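Local coordinates for protein LP04448p (Drosophila melanogaster, PDB 4QMH) that probably contributes to microtubule polymerization as a member of the XMAP215 family, its fourth TOG domain being one unit of a structurally diverse TOG array, at residues D28-W31 and K32-N35; K40-A43 and I44-A48; D68-A71 and K72-Q75. All blocks are in the same frame, centred on the assembly; numbering follows the deposited sequence.

Interaction 1: D28-W31 and K32-N35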
ATOM      1  N   ASP A  28      -2.035  15.925 -19.389  1.00 15.61           N
ATOM      2  CA  ASP A  28      -1.383  16.467 -20.587  1.00 14.57           C
ATOM      3  C   ASP A  28      -0.090  15.711 -20.906  1.00 13.38           C
ATOM      4  O   ASP A  28       0.533  15.147 -20.018  1.00 13.72           O
ATOM      5  CB  ASP A  28      -1.081  17.945 -20.369  1.00 14.50           C
ATOM      6  CG  ASP A  28      -0.711  18.665 -21.653  1.00 18.03           C
ATOM      7  OD1 ASP A  28      -1.630  19.128 -22.354  1.00 21.08           O
ATOM      8  OD2 ASP A  28       0.493  18.768 -21.959  1.00 17.48           O
ATOM      9  N   LYS A  29       0.316  15.706 -22.174  1.00 17.72           N
ATOM     10  CA  LYS A  29       1.567  15.060 -22.568  1.00 20.26           C
ATOM     11  C   LYS A  29       2.817  15.753 -21.995  1.00 13.69           C
ATOM     12  O   LYS A  29       3.870  15.124 -21.858  1.00 14.67           O
ATOM     13  CB  LYS A  29       1.661  14.972 -24.096  1.00 25.17           C
ATOM     14  CG  LYS A  29       1.425  16.302 -24.788  1.00 35.13           C
ATOM     15  CD  LYS A  29       1.340  16.140 -26.296  1.00 44.94           C
ATOM     16  CE  LYS A  29       0.839  17.415 -26.956  1.00 51.51           C
ATOM     17  NZ  LYS A  29       0.524  17.192 -28.397  1.00 58.46           N
ATOM     18  N   ASP A  30       2.693  17.034 -21.651  1.00 16.10           N
ATOM     19  CA  ASP A  30       3.817  17.813 -21.124  1.00 15.14           C
ATOM     20  C   ASP A  30       3.828  17.789 -19.604  1.00 13.88           C
ATOM     21  O   ASP A  30       2.867  18.213 -18.980  1.00 15.23           O
ATOM     22  CB  ASP A  30       3.728  19.260 -21.613  1.00 18.87           C
ATOM     23  CG  ASP A  30       4.771  20.174 -20.968  1.00 31.80           C
ATOM     24  OD1 ASP A  30       5.864  19.705 -20.580  1.00 27.61           O
ATOM     25  OD2 ASP A  30       4.492  21.385 -20.860  1.00 41.15           O
ATOM     26  N   TRP A  31       4.915  17.304 -19.008  1.00 13.20           N
ATOM     27  CA  TRP A  31       4.950  17.178 -17.550  1.00 12.13           C
ATOM     28  C   TRP A  31       4.730  18.515 -16.833  1.00  9.69           C
ATOM     29  O   TRP A  31       4.106  18.550 -15.773  1.00 12.47           O
ATOM     30  CB  TRP A  31       6.240  16.495 -17.071  1.00 13.53           C
ATOM     31  CG  TRP A  31       7.431  17.381 -17.047  1.00 17.89           C
ATOM     32  CD1 TRP A  31       8.351  17.547 -18.042  1.00 19.70           C
ATOM     33  CD2 TRP A  31       7.854  18.214 -15.962  1.00 18.13           C
ATOM     34  NE1 TRP A  31       9.315  18.444 -17.645  1.00 19.12           N
ATOM     35  CE2 TRP A  31       9.035  18.865 -16.372  1.00 20.04           C
ATOM     36  CE3 TRP A  31       7.350  18.470 -14.682  1.00 21.83           C
ATOM     37  CZ2 TRP A  31       9.716  19.761 -15.549  1.00 21.49           C
ATOM     38  CZ3 TRP A  31       8.025  19.360 -13.869  1.00 23.07           C
ATOM     39  CH2 TRP A  31       9.197  19.994 -14.305  1.00 24.99           C
ATOM     40  N   LYS A  32       5.214  19.616 -17.411  1.00 12.39           N
ATOM     41  CA  LYS A  32       5.019  20.917 -16.774  1.00 12.28           C
ATOM     42  C   LYS A  32       3.540  21.263 -16.705  1.00 10.76           C
ATOM     43  O   LYS A  32       3.090  21.878 -15.744  1.00 14.27           O
ATOM     44  CB  LYS A  32       5.815  22.012 -17.489  1.00 18.72           C
ATOM     45  CG  LYS A  32       7.306  21.839 -17.334  1.00 20.24           C
ATOM     46  CD  LYS A  32       8.080  22.964 -17.985  1.00 26.97           C
ATOM     47  CE  LYS A  32       9.569  22.791 -17.744  1.00 35.35           C
ATOM     48  NZ  LYS A  32      10.379  23.780 -18.507  1.00 34.70           N
ATOM     49  N   THR A  33       2.780  20.842 -17.712  1.00  9.52           N
ATOM     50  CA  THR A  33       1.341  21.089 -17.717  1.00 12.26           C
ATOM     51  C   THR A  33       0.615  20.192 -16.716  1.00 11.07           C
ATOM     52  O   THR A  33      -0.282  20.650 -16.012  1.00 11.18           O
ATOM     53  CB  THR A  33       0.753  20.913 -19.118  1.00 16.37           C
ATOM     54  OG1 THR A  33       1.405  21.834 -20.007  1.00 18.79           O
ATOM     55  CG2 THR A  33      -0.745  21.189 -19.115  1.00 17.57           C
ATOM     56  N   ARG A  34       0.995  18.919 -16.650  1.00 14.15           N
ATOM     57  CA  ARG A  34       0.473  18.048 -15.594  1.00  9.50           C
ATOM     58  C   ARG A  34       0.727  18.661 -14.214  1.00  9.08           C
ATOM     59  O   ARG A  34      -0.118  18.601 -13.321  1.00  9.66           O
ATOM     60  CB  ARG A  34       1.098  16.644 -15.658  1.00  8.95           C
ATOM     61  CG  ARG A  34       1.009  16.003 -17.036  1.00 11.11           C
ATOM     62  CD  ARG A  34       1.032  14.487 -16.966  1.00  9.93           C
ATOM     63  NE  ARG A  34       2.370  13.920 -16.793  1.00 10.88           N
ATOM     64  CZ  ARG A  34       3.303  13.902 -17.745  1.00 11.16           C
ATOM     65  NH1 ARG A  34       3.069  14.470 -18.925  1.00 11.62           N
ATOM     66  NH2 ARG A  34       4.484  13.345 -17.507  1.00 12.87           N
ATOM     67  N   ASN A  35       1.898  19.255 -14.040  1.00  9.92           N
ATOM     68  CA  ASN A  35       2.237  19.839 -12.751  1.00 11.08           C
ATOM     69  C   ASN A  35       1.332  21.019 -12.421  1.00 10.93           C
ATOM     70  O   ASN A  35       0.933  21.208 -11.273  1.00 11.21           O
ATOM     71  CB  ASN A  35       3.697  20.287 -12.733  1.00 12.05           C
ATOM     72  CG  ASN A  35       4.114  20.820 -11.381  1.00 17.48           C
ATOM     73  OD1 ASN A  35       4.069  20.099 -10.392  1.00 17.26           O
ATOM     74  ND2 ASN A  35       4.522  22.088 -11.332  1.00 17.12           N
TER
HETATM   75  O   HOH W   1       5.944  13.266 -20.020  1.00 22.51           O
HETATM   76  O   HOH W   2       2.893  23.280 -21.716  1.00 43.51           O

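Interaction 2: K40-A43 and I44-A48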
ATOM      1  N   LYS A  40      -3.178  23.310  -9.178  1.00  8.37           N
ATOM      2  CA  LYS A  40      -4.564  23.743  -8.992  1.00  8.38           C
ATOM      3  C   LYS A  40      -5.282  22.827  -8.005  1.00 11.48           C
ATOM      4  O   LYS A  40      -6.039  23.296  -7.155  1.00 12.97           O
ATOM      5  CB  LYS A  40      -5.320  23.756 -10.320  1.00  8.68           C
ATOM      6  CG  LYS A  40      -4.856  24.840 -11.308  1.00 10.53           C
ATOM      7  CD  LYS A  40      -5.688  24.776 -12.584  1.00 16.24           C
ATOM      8  CE  LYS A  40      -5.339  25.890 -13.550  1.00 19.12           C
ATOM      9  NZ  LYS A  40      -4.006  25.706 -14.170  1.00 16.80           N
ATOM     10  N   LEU A  41      -5.028  21.522  -8.128  1.00 10.76           N
ATOM     11  CA  LEU A  41      -5.640  20.522  -7.260  1.00  9.49           C
ATOM     12  C   LEU A  41      -5.258  20.739  -5.801  1.00  7.55           C
ATOM     13  O   LEU A  41      -6.099  20.659  -4.908  1.00  8.78           O
ATOM     14  CB  LEU A  41      -5.220  19.112  -7.701  1.00  6.14           C
ATOM     15  CG  LEU A  41      -5.781  18.020  -6.790  1.00  7.79           C
ATOM     16  CD1 LEU A  41      -7.299  18.047  -6.773  1.00 13.19           C
ATOM     17  CD2 LEU A  41      -5.279  16.672  -7.226  1.00  7.85           C
ATOM     18  N   GLN A  42      -3.984  21.029  -5.565  1.00  9.73           N
ATOM     19  CA  GLN A  42      -3.486  21.244  -4.216  1.00  9.65           C
ATOM     20  C   GLN A  42      -4.215  22.415  -3.571  1.00 11.02           C
ATOM     21  O   GLN A  42      -4.570  22.359  -2.398  1.00 12.65           O
ATOM     22  CB  GLN A  42      -1.985  21.504  -4.250  1.00 13.26           C
ATOM     23  CG  GLN A  42      -1.307  21.436  -2.884  1.00 27.06           C
ATOM     24  CD  GLN A  42      -1.525  22.673  -2.028  1.00 33.58           C
ATOM     25  OE1 GLN A  42      -1.438  22.609  -0.798  1.00 29.76           O
ATOM     26  NE2 GLN A  42      -1.780  23.813  -2.670  1.00 24.85           N
ATOM     27  N   ALA A  43      -4.458  23.464  -4.358  1.00 10.71           N
ATOM     28  CA  ALA A  43      -5.126  24.662  -3.858  1.00 13.01           C
ATOM     29  C   ALA A  43      -6.601  24.390  -3.547  1.00 14.17           C
ATOM     30  O   ALA A  43      -7.155  24.938  -2.582  1.00 13.42           O
ATOM     31  CB  ALA A  43      -4.965  25.826  -4.839  1.00 12.44           C
ATOM     32  N   ILE A  44      -7.232  23.554  -4.368  1.00 12.44           N
ATOM     33  CA  ILE A  44      -8.630  23.175  -4.162  1.00 11.21           C
ATOM     34  C   ILE A  44      -8.777  22.450  -2.832  1.00 10.75           C
ATOM     35  O   ILE A  44      -9.672  22.761  -2.037  1.00 11.45           O
ATOM     36  CB  ILE A  44      -9.161  22.260  -5.298  1.00  7.57           C
ATOM     37  CG1 ILE A  44      -9.399  23.058  -6.582  1.00 13.42           C
ATOM     38  CG2 ILE A  44     -10.463  21.603  -4.871  1.00  9.94           C
ATOM     39  CD1 ILE A  44      -9.536  22.187  -7.812  1.00 13.54           C
ATOM     40  N   ILE A  45      -7.888  21.487  -2.585  1.00  9.90           N
ATOM     41  CA  ILE A  45      -7.924  20.742  -1.331  1.00  7.89           C
ATOM     42  C   ILE A  45      -7.609  21.639  -0.128  1.00 11.53           C
ATOM     43  O   ILE A  45      -8.315  21.602   0.882  1.00 11.35           O
ATOM     44  CB  ILE A  45      -6.976  19.512  -1.360  1.00  7.72           C
ATOM     45  CG1 ILE A  45      -7.369  18.580  -2.508  1.00  9.65           C
ATOM     46  CG2 ILE A  45      -7.030  18.792  -0.014  1.00  8.76           C
ATOM     47  CD1 ILE A  45      -6.292  17.583  -2.886  1.00 11.29           C
ATOM     48  N   SER A  46      -6.554  22.449  -0.231  1.00 11.49           N
ATOM     49  CA  SER A  46      -6.173  23.349   0.854  1.00 13.55           C
ATOM     50  C   SER A  46      -7.290  24.314   1.238  1.00 12.44           C
ATOM     51  O   SER A  46      -7.530  24.574   2.422  1.00 15.79           O
ATOM     52  CB  SER A  46      -4.933  24.159   0.460  1.00 16.30           C
ATOM     53  OG  SER A  46      -3.776  23.348   0.528  1.00 31.07           O
ATOM     54  N   GLU A  47      -7.961  24.860   0.233  1.00 10.32           N
ATOM     55  CA  GLU A  47      -9.002  25.858   0.477  1.00 11.89           C
ATOM     56  C   GLU A  47     -10.210  25.217   1.164  1.00 14.21           C
ATOM     57  O   GLU A  47     -10.835  25.829   2.031  1.00 15.64           O
ATOM     58  CB  GLU A  47      -9.424  26.518  -0.840  1.00 15.17           C
ATOM     59  CG  GLU A  47     -10.590  27.510  -0.706  1.00 24.37           C
ATOM     60  CD  GLU A  47     -10.260  28.735   0.145  1.00 47.49           C
ATOM     61  OE1 GLU A  47      -9.097  28.882   0.583  1.00 52.27           O
ATOM     62  OE2 GLU A  47     -11.174  29.560   0.373  1.00 57.68           O
ATOM     63  N   ALA A  48     -10.539  23.985   0.782  1.00 13.82           N
ATOM     64  CA  ALA A  48     -11.644  23.272   1.419  1.00 11.16           C
ATOM     65  C   ALA A  48     -11.309  22.803   2.844  1.00 10.75           C
ATOM     66  O   ALA A  48     -12.160  22.836   3.744  1.00 11.82           O
ATOM     67  CB  ALA A  48     -12.085  22.094   0.547  1.00 10.36           C
TER

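Interaction 3: D68-A71 and K72-Q75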
ATOM      1  N   ASP A  68       3.568   8.176 -12.749  1.00 12.38           N
ATOM      2  CA  ASP A  68       3.961   9.040 -13.853  1.00  8.77           C
ATOM      3  C   ASP A  68       5.378   8.705 -14.307  1.00 10.64           C
ATOM      4  O   ASP A  68       6.214   8.297 -13.508  1.00 12.94           O
ATOM      5  CB  ASP A  68       3.901  10.501 -13.400  1.00 10.79           C
ATOM      6  CG  ASP A  68       3.780  11.472 -14.561  1.00 11.08           C
ATOM      7  OD1 ASP A  68       4.817  11.850 -15.139  1.00 11.48           O
ATOM      8  OD2 ASP A  68       2.644  11.874 -14.877  1.00 10.44           O
ATOM      9  N   SER A  69       5.657   8.923 -15.588  1.00 15.90           N
ATOM     10  CA  SER A  69       6.999   8.687 -16.106  1.00 14.42           C
ATOM     11  C   SER A  69       7.970   9.797 -15.686  1.00 15.30           C
ATOM     12  O   SER A  69       9.187   9.635 -15.746  1.00 16.81           O
ATOM     13  CB  SER A  69       6.960   8.530 -17.625  1.00 18.72           C
ATOM     14  OG  SER A  69       6.373   9.671 -18.226  1.00 19.35           O
ATOM     15  N   ASN A  70       7.423  10.923 -15.241  1.00 12.19           N
ATOM     16  CA  ASN A  70       8.237  11.999 -14.699  1.00 13.62           C
ATOM     17  C   ASN A  70       8.293  11.903 -13.175  1.00 15.06           C
ATOM     18  O   ASN A  70       7.259  11.891 -12.509  1.00 13.47           O
ATOM     19  CB  ASN A  70       7.680  13.348 -15.143  1.00 14.26           C
ATOM     20  CG  ASN A  70       8.508  14.511 -14.642  1.00 13.17           C
ATOM     21  OD1 ASN A  70       8.426  14.879 -13.469  1.00 17.66           O
ATOM     22  ND2 ASN A  70       9.306  15.109 -15.534  1.00 14.71           N
ATOM     23  N   ALA A  71       9.501  11.811 -12.628  1.00 13.31           N
ATOM     24  CA  ALA A  71       9.685  11.602 -11.189  1.00 11.52           C
ATOM     25  C   ALA A  71       9.117  12.732 -10.337  1.00 11.75           C
ATOM     26  O   ALA A  71       8.552  12.489  -9.269  1.00 17.22           O
ATOM     27  CB  ALA A  71      11.162  11.388 -10.870  1.00 20.12           C
ATOM     28  N   LYS A  72       9.279  13.969 -10.797  1.00 12.95           N
ATOM     29  CA  LYS A  72       8.749  15.123 -10.072  1.00 11.41           C
ATOM     30  C   LYS A  72       7.235  15.029  -9.904  1.00  8.91           C
ATOM     31  O   LYS A  72       6.702  15.285  -8.826  1.00 12.56           O
ATOM     32  CB  LYS A  72       9.132  16.426 -10.777  1.00 13.61           C
ATOM     33  CG  LYS A  72      10.641  16.642 -10.885  1.00 22.29           C
ATOM     34  CD  LYS A  72      10.969  17.848 -11.757  1.00 34.41           C
ATOM     35  CE  LYS A  72      12.472  18.044 -11.916  1.00 36.78           C
ATOM     36  NZ  LYS A  72      12.763  19.089 -12.936  1.00 41.29           N
ATOM     37  N   ILE A  73       6.544  14.662 -10.979  1.00  8.69           N
ATOM     38  CA  ILE A  73       5.093  14.514 -10.924  1.00  9.27           C
ATOM     39  C   ILE A  73       4.695  13.396  -9.959  1.00 10.43           C
ATOM     40  O   ILE A  73       3.783  13.554  -9.150  1.00  9.74           O
ATOM     41  CB  ILE A  73       4.499  14.205 -12.314  1.00  9.19           C
ATOM     42  CG1 ILE A  73       4.722  15.370 -13.281  1.00 12.02           C
ATOM     43  CG2 ILE A  73       3.013  13.881 -12.203  1.00 11.01           C
ATOM     44  CD1 ILE A  73       4.002  16.658 -12.865  1.00 10.72           C
ATOM     45  N   ALA A  74       5.384  12.262 -10.049  1.00  9.98           N
ATOM     46  CA  ALA A  74       5.091  11.133  -9.176  1.00 11.34           C
ATOM     47  C   ALA A  74       5.270  11.496  -7.702  1.00 12.42           C
ATOM     48  O   ALA A  74       4.467  11.098  -6.852  1.00 10.46           O
ATOM     49  CB  ALA A  74       5.957   9.930  -9.549  1.00 13.57           C
ATOM     50  N   GLN A  75       6.325  12.245  -7.400  1.00  9.90           N
ATOM     51  CA  GLN A  75       6.588  12.677  -6.037  1.00 14.33           C
ATOM     52  C   GLN A  75       5.556  13.690  -5.553  1.00 11.58           C
ATOM     53  O   GLN A  75       5.054  13.593  -4.434  1.00 13.48           O
ATOM     54  CB  GLN A  75       7.999  13.237  -5.930  1.00 14.22           C
ATOM     55  CG  GLN A  75       9.047  12.164  -6.174  1.00 15.38           C
ATOM     56  CD  GLN A  75      10.379  12.731  -6.591  1.00 16.72           C
ATOM     57  OE1 GLN A  75      10.620  13.933  -6.467  1.00 19.71           O
ATOM     58  NE2 GLN A  75      11.261  11.866  -7.097  1.00 17.26           N
TER

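Interaction 1: D28-W31 and K32-N35
Lys-32 lies across the indole of Trp-31 where an Asx turn and an N-cap open helix 31-48, in the all-helical, HEAT-repeat fold of a TOG domain. TOG domains generally engage tubulin through loops along one edge, and this turn between helices 20-26 and 31-48 is probably one of them. Trp-31 CG sits between the backbone N and the carbonyl carbon (chi1 79°), which brings the ring over the Lys-32 peptide. From there Lys-32 CG makes a CH-pi contact with the six-membered ring, 3.7 Å from its centroid and over the face. The Arg-34 guanidinium, by contrast, works mainly through its edge. Its NH1 donates to Asp-28 O at 2.8 Å, close to the guanidinium plane, while Trp-31 CA covers one face. Asp-28 crosses Thr-33 obliquely, with Asp-28 CB 3.5 Å from Thr-33 CG2. The carboxylate of Asp-28 reaches forward along its own loop, and its OD2 accepts from Asp-30 N at 2.8 Å to close the Asx turn. Asp-30 is the N-cap, and its OD1 takes a weak bond from Lys-32 N at 3.2 Å. Its OD2 is joined to Thr-33 OG1 by one water, 2.6 Å from Asp-30 OD2 and 2.7 Å from Thr-33 OG1.

Interaction 2: K40-A43 and I44-A48
Leu-41 and Ile-45 meet one turn apart on helix 31-48, on the inward flank of an amphipathic helix in the HEAT-repeat array. The contact illustrates how such a helix divides its i to i+4 pairs between an apolar flank and a more polar, exposed one. On the packed flank the two chains cross at a slant, and Ile-45 CD1 lies 4.0 Å from Leu-41 CG. Ile-45 CG1 stands beside the backbone N (chi1 -59°) and the chain runs on extended, carrying CD1 back along the helix toward Leu-41. Helix 58-66 closes over Leu-41 with Leu-58 and Leu-62, and helix 71-88 adds Ile-80 against Leu-41 and Ala-87 against Ile-45. Ile-44 is less deeply covered; its CG1 rests 3.4 Å from Lys-40 O, its side chain meets Leu-22 of helix 20-26, and beside it the amine of Lys-40 runs off to a salt bridge with Glu-25. The i to i+4 backbone bonds of the helix are regular, with Ile-45 N bonded to Leu-41 O at 3.0 Å and Glu-47 N to Ala-43 O at 2.9 Å.

The other flank is more polar and looser, with Ala-43, Ser-46 and Glu-47 exposed. Gln-83 of helix 71-88 borders it: Gln-42 O serves two donors, the backbone N of Ser-46 and the side-chain amide of Gln-83. The Gln-42 chain bends at chi2 (-78°), bringing its amide alongside the next turn. There Ser-46 OG donates to Gln-42 OE1 at 2.8 Å, arriving 52° out of the carbonyl plane.

Interaction 3: D68-A71 and K72-Q75
Asn-70 and Asp-68 receive the first turn of helix 71-88, a second worked example in which an Asx turn leads into an N-cap. The Asx turn is closed by Asn-70 N, which donates to Asp-68 OD1 at 2.8 Å on the anti lone pair. Lys-72 comes first: its CB lies 3.2 Å from Asn-70 OD1, and from there the extended chain heads away from the loop, its side chain touching Trp-31. Ile-73 carries most of the side-chain packing. Its backbone N donates to Asn-70 OD1 at 3.1 Å, in the carbonyl plane and on a lone pair, which is the capping bond. Asn-70 can present that oxygen because its CG is anti to the backbone N (chi1 -178°), bringing the amide over the first turn. The Ile-73 side chain crosses Asp-68 at a slant, with CG2 3.4 Å from Asp-68 OD2. Ala-74 N makes the first i to i+4 bond of the helix, to Asn-70 O at 3.1 Å. Gln-75 ends the segment; its N reaches Ala-71 O at 2.9 Å, its CG lies 3.2 Å from the same Ala-71 O, and the chain goes on to touch Phe-113 and Val-114 of helix 112-129.

Asp-68 also has partners beyond the loop: its OD2 forms salt bridges with NE of Arg-65 and NE of Arg-34. A leucine in its place would probably leave Asn-70 N without its acceptor and both arginines without their shared carboxylate. Both oxygens face the arginines, for OD1, besides shaping the turn, lies close to Arg-34 NH2, while OD2 is packed against the CG2 methyl of Ile-73. That pairing would be expected to keep the carboxylate ionised.

From the N terminus the three contacts follow in series, none nested in or crossing another. Interaction 1 closes the turn from helix 20-26 into helix 31-48. Interaction 2 closes no loop; it lies farther along that same helix, its centre about 18 Å from that of interaction 1. Interaction 3 closes the turn from helix 58-66 into helix 71-88. The two capped turns touch, their centres about 10 Å apart: Trp-31 packs on Asn-70, Ile-73 CD1 reaches the backbone of Trp-31 and Asn-35, and Arg-34 pairs with Asp-68. Helices 31-48 and 71-88 are therefore joined at their starts, while interaction 2 faces helix 71-88 nearer its end.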